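PDB 5M45: acetone carboxylase alpha subunit from Xanthobacter autotrophicus Py2, which belongs to the hydantoinase B/oxoprolinase family and serves as one type of subunit in a six-chain carboxylase assembly, with a manganese ion bound in its fold. Local coordinates for residues Y95-D100 with F263-V268; M187-V192 with I606-M611; R289-V294 with I315-C320; L500-K505 with C518-L523. One frame throughout, in Å; residues are numbered along the deposited sequence.

Interaction 1: residues Y95-D100 with F263-V268; sequences YNAAGD and FAYEAV
Asn-96 reaches into the side of helix 257-282 and meets it with both its amide nitrogen and its flat face. ND2 of Asn-96 donates to the backbone O of Ala-264 at 3.1 Å, a nearly straight bond (164° at the hydrogen) in which the acceptor lies close to the amide plane. The helix is kinked here: N of Val-268 bonds O of Tyr-265 weakly and not O of Ala-264, which is consistent with this carbonyl being available to the asparagine. With CG between the backbone N and the carbonyl carbon (chi1 71°), the side chain of Asn-96 crosses Tyr-265 at about a right angle and its amide stacks on the ring, planes 20° apart and ND2 of Asn-96 3.4 Å from CD2 of Tyr-265. The small CB of Ala-264, 4.1 Å from CB of Asn-96, permits so close an approach.

A second shell fixes the amide. OD1 of Asn-96 accepts from N of Asp-100 at 3.2 Å, from above the carbonyl plane, and more weakly from N of Ala-98. Ala-98 is within a type I turn from Asn-96 to Gly-99, whose positive phi suits a residue without CB; Asp-100 directly follows. A water joins N of Ala-97 to OH of Tyr-265, which also bonds His-27. Tyr-41 bonds both ND2 of Asn-96 and Asp-100, whose carboxylate pairs with Lys-120 near the bound 3,6,9,12,15-pentaoxaheptadecan-1-ol. One buried group thus shapes its own turn through its acceptor and holds a helix carbonyl through its donor; an amide suits the place because it carries both.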
loop_
_atom_site.group_PDB
_atom_site.type_symbol
_atom_site.label_atom_id
_atom_site.label_comp_id
_atom_site.label_asym_id
_atom_site.label_seq_id
_atom_site.Cartn_x
_atom_site.Cartn_y
_atom_site.Cartn_z
ATOM N N TYR A 95 -10.780 19.112 19.802
ATOM C CA TYR A 95 -12.158 18.636 19.575
ATOM C C TYR A 95 -12.885 18.284 20.884
ATOM O O TYR A 95 -12.256 17.866 21.867
ATOM C CB TYR A 95 -12.165 17.376 18.658
ATOM C CG TYR A 95 -11.569 17.627 17.293
ATOM C CD1 TYR A 95 -10.196 17.508 17.083
ATOM C CD2 TYR A 95 -12.373 17.981 16.203
ATOM C CE1 TYR A 95 -9.633 17.746 15.823
ATOM C CE2 TYR A 95 -11.806 18.232 14.957
ATOM C CZ TYR A 95 -10.421 18.094 14.780
ATOM O OH TYR A 95 -9.823 18.380 13.557
ATOM N N ASN A 96 -14.212 18.452 20.892
ATOM C CA ASN A 96 -15.066 17.895 21.948
ATOM C C ASN A 96 -15.277 16.366 21.722
ATOM O O ASN A 96 -14.818 15.822 20.735
ATOM C CB ASN A 96 -16.375 18.715 22.097
ATOM C CG ASN A 96 -17.352 18.548 20.945
ATOM O OD1 ASN A 96 -17.385 17.529 20.245
ATOM N ND2 ASN A 96 -18.205 19.574 20.766
ATOM N N ALA A 97 -15.922 15.683 22.668
ATOM C CA ALA A 97 -16.085 14.226 22.625
ATOM C C ALA A 97 -16.789 13.720 21.376
ATOM O O ALA A 97 -16.507 12.603 20.912
ATOM C CB ALA A 97 -16.787 13.728 23.866
ATOM N N ALA A 98 -17.680 14.535 20.808
ATOM C CA ALA A 98 -18.416 14.178 19.582
ATOM C C ALA A 98 -17.635 14.400 18.285
ATOM O O ALA A 98 -18.193 14.202 17.195
ATOM C CB ALA A 98 -19.744 14.936 19.525
ATOM N N GLY A 99 -16.374 14.827 18.376
ATOM C CA GLY A 99 -15.555 15.122 17.192
ATOM C C GLY A 99 -15.766 16.473 16.503
ATOM O O GLY A 99 -15.300 16.671 15.387
ATOM N N ASP A 100 -16.480 17.399 17.148
ATOM C CA ASP A 100 -16.609 18.759 16.648
ATOM C C ASP A 100 -15.489 19.672 17.186
ATOM O O ASP A 100 -15.205 19.663 18.372
ATOM C CB ASP A 100 -17.973 19.317 17.029
ATOM C CG ASP A 100 -19.116 18.554 16.352
ATOM O OD1 ASP A 100 -19.112 18.556 15.083
ATOM O OD2 ASP A 100 -20.002 18.019 17.046
ATOM N N PHE A 263 -17.856 24.976 27.937
ATOM C CA PHE A 263 -17.152 25.639 26.837
ATOM C C PHE A 263 -17.031 24.742 25.602
ATOM O O PHE A 263 -17.163 25.218 24.453
ATOM C CB PHE A 263 -15.749 26.056 27.290
ATOM C CG PHE A 263 -15.000 26.879 26.289
ATOM C CD1 PHE A 263 -15.225 28.252 26.168
ATOM C CD2 PHE A 263 -14.034 26.295 25.464
ATOM C CE1 PHE A 263 -14.499 29.031 25.244
ATOM C CE2 PHE A 263 -13.309 27.066 24.560
ATOM C CZ PHE A 263 -13.536 28.428 24.446
ATOM N N ALA A 264 -16.781 23.448 25.838
ATOM C CA ALA A 264 -16.531 22.506 24.767
ATOM C C ALA A 264 -17.713 22.339 23.772
ATOM O O ALA A 264 -17.459 21.907 22.640
ATOM C CB ALA A 264 -16.111 21.160 25.325
ATOM N N TYR A 265 -18.942 22.688 24.176
ATOM C CA TYR A 265 -20.107 22.718 23.279
ATOM C C TYR A 265 -20.590 24.138 22.948
ATOM O O TYR A 265 -20.953 24.418 21.790
ATOM C CB TYR A 265 -21.236 21.794 23.812
ATOM C CG TYR A 265 -20.715 20.398 24.021
ATOM C CD1 TYR A 265 -20.067 20.058 25.194
ATOM C CD2 TYR A 265 -20.797 19.440 23.027
ATOM C CE1 TYR A 265 -19.531 18.787 25.399
ATOM C CE2 TYR A 265 -20.264 18.161 23.213
ATOM C CZ TYR A 265 -19.646 17.850 24.410
ATOM O OH TYR A 265 -19.100 16.602 24.612
ATOM N N GLU A 266 -20.542 25.052 23.920
ATOM C CA GLU A 266 -20.944 26.442 23.681
ATOM C C GLU A 266 -20.083 27.113 22.596
ATOM O O GLU A 266 -20.618 27.893 21.803
ATOM C CB GLU A 266 -20.918 27.289 24.956
ATOM C CG GLU A 266 -21.948 26.897 26.025
ATOM C CD GLU A 266 -22.000 27.860 27.212
ATOM O OE1 GLU A 266 -21.601 29.059 27.051
ATOM O OE2 GLU A 266 -22.450 27.409 28.332
ATOM N N ALA A 267 -18.774 26.808 22.555
ATOM C CA ALA A 267 -17.865 27.449 21.583
ATOM C C ALA A 267 -18.288 27.148 20.119
ATOM O O ALA A 267 -18.147 28.002 19.247
ATOM C CB ALA A 267 -16.399 27.055 21.831
ATOM N N VAL A 268 -18.865 25.965 19.880
ATOM C CA VAL A 268 -19.323 25.576 18.564
ATOM C C VAL A 268 -20.581 26.377 18.176
ATOM O O VAL A 268 -20.657 26.981 17.067
ATOM C CB VAL A 268 -19.598 24.037 18.494
ATOM C CG1 VAL A 268 -19.983 23.630 17.072
ATOM C CG2 VAL A 268 -18.405 23.211 18.954
HETATM O O HOH W 1 -16.279 17.245 25.210
#

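Interaction 2: residues M187-V192 with I606-M611; sequences MATGQV and ITTEEM
Thr-189 meets Ile-606, Thr-607 and Thr-608 in a loop-to-loop contact: the long connection after strand 165-175 of the seven-stranded antiparallel sheet touches the run of chain leading into strand 610-612, which is outermost within this chain in a four-stranded antiparallel sheet. The threonine is turned so that each branch has its own task. With chi1 at 59°, OG1 of Thr-189 stands between the backbone N and the carbonyl carbon and points to the other loop, where it donates to O of Thr-607 at 2.8 Å from slightly off the carbonyl plane. The methyl, anti to the carbonyl carbon and beside the backbone N, instead approaches the branch methyl of Ile-606, CG2 of Thr-189 to CG2 of Ile-606 4.1 Å, the two side chains crossing at a slant. A beta-branched residue with one polar and one apolar arm suits such a mixed surface.

Thr-608 contributes its methyl: CG2 of Thr-608 comes within 3.8 Å of OG1 of Thr-189 and 3.9 Å of N of Gly-190. Its hydroxyl serves another neighbour, bonding N of Arg-304, just as the hydroxyl of Thr-607 bonds N of Phe-536 beside strand 532-535. Gly-190 has phi 126° and psi -58°, a backbone shape that glycine can adopt because it has no CB. Glu-609 faces the subunit boundary, where its OE1 bonds Ser-307 of a second copy of this protein. Between the two loops a water completes the link, donating to O of Thr-189 at 2.8 Å and accepting from N of Glu-609 at 2.9 Å.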
loop_
_atom_site.group_PDB
_atom_site.type_symbol
_atom_site.label_atom_id
_atom_site.label_comp_id
_atom_site.label_asym_id
_atom_site.label_seq_id
_atom_site.Cartn_x
_atom_site.Cartn_y
_atom_site.Cartn_z
ATOM N N MET A 187 1.919 15.190 -5.134
ATOM C CA MET A 187 0.781 15.434 -6.037
ATOM C C MET A 187 0.916 14.566 -7.295
ATOM O O MET A 187 0.941 15.039 -8.431
ATOM C CB MET A 187 0.753 16.917 -6.435
ATOM C CG MET A 187 0.935 17.923 -5.313
ATOM S SD MET A 187 -0.122 17.667 -3.852
ATOM C CE MET A 187 0.326 19.136 -2.948
ATOM N N ALA A 188 1.047 13.262 -7.047
ATOM C CA ALA A 188 1.646 12.345 -7.995
ATOM C C ALA A 188 0.701 11.952 -9.147
ATOM O O ALA A 188 -0.532 11.934 -8.984
ATOM C CB ALA A 188 2.069 11.098 -7.248
ATOM N N THR A 189 1.325 11.668 -10.291
ATOM C CA THR A 189 0.700 11.103 -11.469
ATOM C C THR A 189 1.347 9.737 -11.746
ATOM O O THR A 189 2.446 9.463 -11.249
ATOM C CB THR A 189 0.926 11.966 -12.709
ATOM O OG1 THR A 189 2.340 12.100 -12.940
ATOM C CG2 THR A 189 0.328 13.346 -12.523
ATOM N N GLY A 190 0.669 8.932 -12.558
ATOM C CA GLY A 190 1.136 7.594 -12.941
ATOM C C GLY A 190 0.112 6.543 -12.660
ATOM O O GLY A 190 -0.299 5.821 -13.567
ATOM N N GLN A 191 -0.296 6.438 -11.395
ATOM C CA GLN A 191 -1.453 5.607 -11.011
ATOM C C GLN A 191 -2.768 6.269 -11.504
ATOM O O GLN A 191 -2.816 7.495 -11.683
ATOM C CB GLN A 191 -1.503 5.409 -9.477
ATOM C CG GLN A 191 -1.864 6.653 -8.655
ATOM C CD GLN A 191 -0.702 7.576 -8.283
ATOM O OE1 GLN A 191 0.396 7.533 -8.847
ATOM N NE2 GLN A 191 -0.963 8.437 -7.325
ATOM N N VAL A 192 -3.803 5.445 -11.712
ATOM C CA VAL A 192 -5.149 5.890 -12.070
ATOM C C VAL A 192 -6.288 5.445 -11.147
ATOM O O VAL A 192 -7.463 5.747 -11.422
ATOM C CB VAL A 192 -5.511 5.543 -13.527
ATOM C CG1 VAL A 192 -4.556 6.246 -14.460
ATOM C CG2 VAL A 192 -5.517 4.024 -13.784
ATOM N N ILE A 606 0.632 18.661 -17.533
ATOM C CA ILE A 606 0.577 17.395 -16.770
ATOM C C ILE A 606 1.380 16.325 -17.509
ATOM O O ILE A 606 1.150 16.068 -18.693
ATOM C CB ILE A 606 -0.850 16.818 -16.647
ATOM C CG1 ILE A 606 -1.744 17.799 -15.955
ATOM C CG2 ILE A 606 -0.798 15.493 -15.844
ATOM C CD1 ILE A 606 -3.211 17.349 -15.896
ATOM N N THR A 607 2.326 15.714 -16.797
ATOM C CA THR A 607 3.116 14.611 -17.324
ATOM C C THR A 607 3.346 13.539 -16.244
ATOM O O THR A 607 3.121 13.784 -15.062
ATOM C CB THR A 607 4.494 15.060 -17.866
ATOM O OG1 THR A 607 5.295 15.581 -16.801
ATOM C CG2 THR A 607 4.383 16.105 -18.977
ATOM N N THR A 608 3.780 12.356 -16.678
ATOM C CA THR A 608 4.322 11.334 -15.785
ATOM C C THR A 608 5.845 11.397 -15.849
ATOM O O THR A 608 6.411 12.036 -16.754
ATOM C CB THR A 608 3.841 9.909 -16.159
ATOM O OG1 THR A 608 4.151 9.604 -17.537
ATOM C CG2 THR A 608 2.326 9.819 -15.942
ATOM N N GLU A 609 6.492 10.717 -14.923
ATOM C CA GLU A 609 7.942 10.810 -14.740
ATOM C C GLU A 609 8.762 10.533 -16.027
ATOM O O GLU A 609 8.438 9.625 -16.804
ATOM C CB GLU A 609 8.433 9.994 -13.519
ATOM C CG GLU A 609 8.529 8.488 -13.649
ATOM C CD GLU A 609 8.964 7.782 -12.328
ATOM O OE1 GLU A 609 8.328 6.757 -11.968
ATOM O OE2 GLU A 609 9.930 8.215 -11.652
ATOM N N GLU A 610 9.786 11.372 -16.236
ATOM C CA GLU A 610 10.700 11.272 -17.386
ATOM C C GLU A 610 12.148 11.405 -16.876
ATOM O O GLU A 610 12.405 12.150 -15.928
ATOM C CB GLU A 610 10.289 12.385 -18.389
ATOM C CG GLU A 610 11.274 12.873 -19.418
ATOM C CD GLU A 610 10.638 13.896 -20.363
ATOM O OE1 GLU A 610 11.022 15.112 -20.352
ATOM O OE2 GLU A 610 9.690 13.501 -21.103
ATOM N N MET A 611 13.076 10.667 -17.492
ATOM C CA MET A 611 14.507 10.699 -17.105
ATOM C C MET A 611 15.097 12.119 -17.286
ATOM O O MET A 611 14.894 12.749 -18.334
ATOM C CB MET A 611 15.318 9.675 -17.904
ATOM C CG MET A 611 14.960 8.223 -17.579
ATOM S SD MET A 611 15.745 7.021 -18.632
ATOM C CE MET A 611 14.694 7.115 -20.052
HETATM O O HOH W 2 4.872 9.665 -12.728
#

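Interaction 3: residues R289-V294 with I315-C320; sequences RQVGFV and IMHAPC
Val-291 and Pro-319 mark the tight part of an antiparallel pair formed by neighbouring strands 286-297 and 313-324 of a mixed sheet. CA of Val-291 and CA of Pro-319 are 4.1 Å apart in a non-hydrogen-bonded pair, a position that suits a proline because no N-H is required there. The flanking pairs are firmly bonded: N of Cys-320 reaches O of Gln-290 at 2.9 Å, and N of Ala-318 reaches O of Gly-292 at 3.0 Å. Ala-318 and side-chain-free Gly-292 keep their face slim, and Ala-318 touches helix 401-422 there.

At the other end N of Val-294 makes only a weak bond to O of Met-316, 3.4 Å long, while N of Met-316 bonds O of Val-294 at 2.9 Å. CA of Phe-293 closes on O of Met-316 to 3.1 Å. The rings of Phe-293 and His-317 lie side by side, planes 15° apart but slid until they scarcely overlap. With CG of His-317 anti to the backbone N (chi1 -180°), its ring leans beside Phe-293, and CD of Pro-319 lies 3.5 Å above the centre of the His-317 ring.

Arg-289 and Pro-319 are only partly buried, and the chain of another protein meets both. His-317 bonds Ser-721 through ND1 and an aromatic side chain of that other protein through NE2. With both nitrogens engaged, the imidazole is probably fixed in rotation and ties the sheet to its partner subunit.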
loop_
_atom_site.group_PDB
_atom_site.type_symbol
_atom_site.label_atom_id
_atom_site.label_comp_id
_atom_site.label_asym_id
_atom_site.label_seq_id
_atom_site.Cartn_x
_atom_site.Cartn_y
_atom_site.Cartn_z
ATOM N N ARG A 289 -25.369 32.596 -9.246
ATOM C CA ARG A 289 -25.047 31.469 -10.115
ATOM C C ARG A 289 -23.647 31.674 -10.736
ATOM O O ARG A 289 -23.344 32.746 -11.239
ATOM C CB ARG A 289 -26.110 31.297 -11.228
ATOM C CG ARG A 289 -27.549 31.249 -10.719
ATOM C CD ARG A 289 -28.591 31.180 -11.853
ATOM N NE ARG A 289 -29.944 31.406 -11.293
ATOM C CZ ARG A 289 -30.486 32.597 -11.033
ATOM N NH1 ARG A 289 -29.864 33.768 -11.330
ATOM N NH2 ARG A 289 -31.690 32.642 -10.512
ATOM N N GLN A 290 -22.815 30.635 -10.669
ATOM C CA GLN A 290 -21.427 30.683 -11.142
ATOM C C GLN A 290 -20.897 29.271 -11.429
ATOM O O GLN A 290 -21.547 28.264 -11.067
ATOM C CB GLN A 290 -20.520 31.447 -10.157
ATOM C CG GLN A 290 -20.555 30.943 -8.705
ATOM C CD GLN A 290 -21.772 31.484 -7.907
ATOM O OE1 GLN A 290 -21.953 32.702 -7.805
ATOM N NE2 GLN A 290 -22.602 30.578 -7.376
ATOM N N VAL A 291 -19.733 29.190 -12.087
ATOM C CA VAL A 291 -19.183 27.899 -12.523
ATOM C C VAL A 291 -17.643 27.965 -12.626
ATOM O O VAL A 291 -17.069 29.042 -12.875
ATOM C CB VAL A 291 -19.842 27.432 -13.832
ATOM C CG1 VAL A 291 -19.566 28.388 -14.965
ATOM C CG2 VAL A 291 -19.438 26.018 -14.221
ATOM N N GLY A 292 -16.986 26.819 -12.411
ATOM C CA GLY A 292 -15.553 26.651 -12.703
ATOM C C GLY A 292 -15.269 25.359 -13.476
ATOM O O GLY A 292 -16.070 24.435 -13.440
ATOM N N PHE A 293 -14.118 25.329 -14.144
ATOM C CA PHE A 293 -13.641 24.209 -14.950
ATOM C C PHE A 293 -12.103 24.044 -14.769
ATOM O O PHE A 293 -11.401 25.005 -14.372
ATOM C CB PHE A 293 -13.873 24.474 -16.456
ATOM C CG PHE A 293 -15.280 24.820 -16.834
ATOM C CD1 PHE A 293 -15.716 26.149 -16.848
ATOM C CD2 PHE A 293 -16.172 23.826 -17.224
ATOM C CE1 PHE A 293 -17.021 26.453 -17.261
ATOM C CE2 PHE A 293 -17.468 24.138 -17.606
ATOM C CZ PHE A 293 -17.889 25.448 -17.621
ATOM N N VAL A 294 -11.586 22.856 -15.143
ATOM C CA VAL A 294 -10.142 22.647 -15.388
ATOM C C VAL A 294 -9.883 21.439 -16.322
ATOM O O VAL A 294 -10.764 20.589 -16.515
ATOM C CB VAL A 294 -9.333 22.570 -14.044
ATOM C CG1 VAL A 294 -9.404 21.168 -13.424
ATOM C CG2 VAL A 294 -7.874 23.023 -14.215
ATOM N N ILE A 315 -12.585 17.236 -19.035
ATOM C CA ILE A 315 -12.718 18.538 -18.418
ATOM C C ILE A 315 -13.610 18.407 -17.161
ATOM O O ILE A 315 -14.737 17.848 -17.219
ATOM C CB ILE A 315 -13.365 19.564 -19.387
ATOM C CG1 ILE A 315 -12.507 19.726 -20.649
ATOM C CG2 ILE A 315 -13.584 20.918 -18.701
ATOM C CD1 ILE A 315 -13.098 20.598 -21.732
ATOM N N MET A 316 -13.106 18.934 -16.040
ATOM C CA MET A 316 -13.904 19.049 -14.810
ATOM C C MET A 316 -14.945 20.198 -14.971
ATOM O O MET A 316 -14.596 21.277 -15.478
ATOM C CB MET A 316 -12.975 19.367 -13.620
ATOM C CG MET A 316 -13.679 19.440 -12.255
ATOM S SD MET A 316 -14.621 20.950 -11.910
ATOM C CE MET A 316 -13.298 22.082 -11.491
ATOM N N HIS A 317 -16.167 19.938 -14.516
ATOM C CA HIS A 317 -17.303 20.877 -14.488
ATOM C C HIS A 317 -17.842 20.995 -13.032
ATOM O O HIS A 317 -18.178 19.975 -12.397
ATOM C CB HIS A 317 -18.388 20.346 -15.427
ATOM C CG HIS A 317 -19.619 21.181 -15.528
ATOM N ND1 HIS A 317 -20.882 20.625 -15.621
ATOM C CD2 HIS A 317 -19.796 22.526 -15.563
ATOM C CE1 HIS A 317 -21.787 21.592 -15.671
ATOM N NE2 HIS A 317 -21.152 22.754 -15.630
ATOM N N ALA A 318 -17.906 22.233 -12.510
ATOM C CA ALA A 318 -18.438 22.509 -11.168
ATOM C C ALA A 318 -19.340 23.758 -11.134
ATOM O O ALA A 318 -18.891 24.851 -10.751
ATOM C CB ALA A 318 -17.279 22.671 -10.159
ATOM N N PRO A 319 -20.612 23.605 -11.556
ATOM C CA PRO A 319 -21.554 24.695 -11.422
ATOM C C PRO A 319 -22.081 24.763 -9.965
ATOM O O PRO A 319 -22.196 23.734 -9.320
ATOM C CB PRO A 319 -22.691 24.287 -12.375
ATOM C CG PRO A 319 -22.709 22.806 -12.296
ATOM C CD PRO A 319 -21.260 22.395 -12.114
ATOM N N CYS A 320 -22.398 25.968 -9.484
ATOM C CA CYS A 320 -22.927 26.170 -8.147
ATOM C C CYS A 320 -24.086 27.177 -8.165
ATOM O O CYS A 320 -23.940 28.292 -8.717
ATOM C CB CYS A 320 -21.848 26.695 -7.196
ATOM S SG CYS A 320 -22.507 26.980 -5.511
#

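Interaction 4: residues L500-K505 with C518-L523; sequences LGRQIK and CGFESL
Gln-503 and Glu-521 form the centre of an antiparallel strand pair at one border of a five-stranded antiparallel sheet, strand 497-504 being outermost within this chain. The chain of another protein bonds this edge, through the backbone of Arg-502 and an acidic side chain that accepts from N of Ile-504. N of Gln-503 bonds O of Glu-521, and N of Glu-521 bonds O of Gln-503, each at 2.9 Å.

On the face carrying these two side chains, the chains point the same way, with amide and carboxylate planes almost perpendicular. NE2 of Gln-503 donates to a water that lies 2.7 Å from OE1 of Glu-521; NE2 also bonds Thr-583. OE2 of Glu-521 forms a salt bridge with NZ of Lys-505 at 3.0 Å, the ammonium arriving from above the carboxylate plane. A bend at chi2 (67°) brings the lysine chain across the glutamate at about a right angle. Tyr-558 and a cation-pi contact with Tyr-621 give this ammonium further partners.

Arg-502 and Ser-522 lie on the other face, CG of Arg-502 4.1 Å from CB of Ser-522 alongside it, and Glu-457 bonds both. The extended Arg-502 runs alongside Phe-520, NE of Arg-502 to CE2 of Phe-520 4.0 Å.

N of Leu-500 bonds O of Leu-523 at 2.9 Å, and N of Gly-501 adds a weak bond to the same oxygen: two residues facing one, a classic beta bulge.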
loop_
_atom_site.group_PDB
_atom_site.type_symbol
_atom_site.label_atom_id
_atom_site.label_comp_id
_atom_site.label_asym_id
_atom_site.label_seq_id
_atom_site.Cartn_x
_atom_site.Cartn_y
_atom_site.Cartn_z
ATOM N N LEU A 500 18.999 28.724 -11.129
ATOM C CA LEU A 500 19.527 29.691 -12.109
ATOM C C LEU A 500 18.629 30.938 -12.313
ATOM O O LEU A 500 18.980 31.833 -13.070
ATOM C CB LEU A 500 19.722 28.991 -13.451
ATOM C CG LEU A 500 20.689 27.798 -13.536
ATOM C CD1 LEU A 500 20.833 27.326 -14.995
ATOM C CD2 LEU A 500 22.058 28.116 -12.978
ATOM N N GLY A 501 17.438 30.950 -11.710
ATOM C CA GLY A 501 16.579 32.123 -11.732
ATOM C C GLY A 501 15.454 32.067 -10.697
ATOM O O GLY A 501 14.958 30.984 -10.339
ATOM N N ARG A 502 15.067 33.243 -10.203
ATOM C CA ARG A 502 13.792 33.447 -9.500
ATOM C C ARG A 502 13.303 34.837 -9.854
ATOM O O ARG A 502 13.989 35.812 -9.559
ATOM C CB ARG A 502 14.009 33.292 -7.981
ATOM C CG ARG A 502 13.061 32.355 -7.283
ATOM C CD ARG A 502 13.215 32.400 -5.764
ATOM N NE ARG A 502 12.564 31.257 -5.127
ATOM C CZ ARG A 502 12.424 31.065 -3.829
ATOM N NH1 ARG A 502 11.761 29.984 -3.413
ATOM N NH2 ARG A 502 12.921 31.938 -2.949
ATOM N N GLN A 503 12.152 34.931 -10.536
ATOM C CA GLN A 503 11.686 36.183 -11.176
ATOM C C GLN A 503 10.158 36.298 -11.067
ATOM O O GLN A 503 9.442 35.301 -11.192
ATOM C CB GLN A 503 12.098 36.162 -12.657
ATOM C CG GLN A 503 11.895 37.441 -13.439
ATOM C CD GLN A 503 12.371 37.381 -14.894
ATOM O OE1 GLN A 503 13.556 37.312 -15.143
ATOM N NE2 GLN A 503 11.448 37.408 -15.852
ATOM N N ILE A 504 9.664 37.527 -10.908
ATOM C CA ILE A 504 8.234 37.808 -10.999
ATOM C C ILE A 504 7.746 37.465 -12.433
ATOM O O ILE A 504 8.455 37.724 -13.419
ATOM C CB ILE A 504 7.948 39.295 -10.670
ATOM C CG1 ILE A 504 8.274 39.593 -9.204
ATOM C CG2 ILE A 504 6.494 39.651 -11.001
ATOM C CD1 ILE A 504 8.223 41.067 -8.851
ATOM N N LYS A 505 6.562 36.842 -12.547
ATOM C CA LYS A 505 6.083 36.268 -13.852
ATOM C C LYS A 505 5.260 37.310 -14.632
ATOM O O LYS A 505 4.084 37.524 -14.335
ATOM C CB LYS A 505 5.270 34.966 -13.636
ATOM C CG LYS A 505 4.892 34.224 -14.928
ATOM C CD LYS A 505 6.109 33.658 -15.647
ATOM C CE LYS A 505 5.722 32.873 -16.872
ATOM N NZ LYS A 505 6.837 32.891 -17.854
ATOM N N CYS A 518 0.395 38.851 -9.979
ATOM C CA CYS A 518 1.225 37.972 -10.795
ATOM C C CYS A 518 1.696 36.762 -9.977
ATOM O O CYS A 518 1.791 36.818 -8.737
ATOM C CB CYS A 518 2.431 38.721 -11.379
ATOM S SG CYS A 518 1.982 39.857 -12.708
ATOM N N GLY A 519 1.988 35.671 -10.678
ATOM C CA GLY A 519 2.762 34.585 -10.081
ATOM C C GLY A 519 4.273 34.897 -10.123
ATOM O O GLY A 519 4.682 36.041 -10.201
ATOM N N PHE A 520 5.092 33.846 -10.037
ATOM C CA PHE A 520 6.557 33.944 -10.197
ATOM C C PHE A 520 7.063 32.656 -10.830
ATOM O O PHE A 520 6.285 31.749 -11.070
ATOM C CB PHE A 520 7.298 34.304 -8.879
ATOM C CG PHE A 520 7.434 33.173 -7.873
ATOM C CD1 PHE A 520 6.336 32.699 -7.163
ATOM C CD2 PHE A 520 8.693 32.617 -7.598
ATOM C CE1 PHE A 520 6.479 31.660 -6.216
ATOM C CE2 PHE A 520 8.844 31.607 -6.649
ATOM C CZ PHE A 520 7.733 31.115 -5.968
ATOM N N GLU A 521 8.347 32.623 -11.161
ATOM C CA GLU A 521 8.951 31.480 -11.820
ATOM C C GLU A 521 10.370 31.279 -11.323
ATOM O O GLU A 521 11.043 32.236 -10.908
ATOM C CB GLU A 521 8.939 31.626 -13.350
ATOM C CG GLU A 521 9.712 32.821 -13.852
ATOM C CD GLU A 521 9.429 33.193 -15.302
ATOM O OE1 GLU A 521 9.462 34.422 -15.656
ATOM O OE2 GLU A 521 9.187 32.269 -16.120
ATOM N N SER A 522 10.806 30.021 -11.357
ATOM C CA SER A 522 12.198 29.675 -11.063
ATOM C C SER A 522 12.733 28.715 -12.134
ATOM O O SER A 522 12.019 27.801 -12.547
ATOM C CB SER A 522 12.330 29.048 -9.655
ATOM O OG SER A 522 11.581 27.838 -9.478
ATOM N N LEU A 523 13.987 28.938 -12.580
ATOM C CA LEU A 523 14.660 28.025 -13.486
ATOM C C LEU A 523 15.589 27.163 -12.648
ATOM O O LEU A 523 16.460 27.697 -11.938
ATOM C CB LEU A 523 15.499 28.781 -14.541
ATOM C CG LEU A 523 16.249 27.938 -15.585
ATOM C CD1 LEU A 523 15.310 27.039 -16.325
ATOM C CD2 LEU A 523 17.028 28.776 -16.588
HETATM O O HOH W 3 8.344 36.718 -16.498
#

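All four contacts fall within the hydantoinase B/oxoprolinase range. Interaction 1 closes before interaction 3 opens, helix 257-282 leading on to strand 286-297; interaction 4 follows in series. The loop closed by interaction 2 encloses interactions 3 and 4, and its segments alternate along the chain with those of interaction 1. In space, interaction 1 stands apart, its centre 41 Å from that of interaction 2 and 45 Å from that of interaction 4, across the chain's centre from both. Interactions 2 and 3 come nearest, about 8 Å between closest atoms. Interactions 3 and 4 each pair strands within separate sheets, whereas interaction 2 draws remote parts of the sequence together.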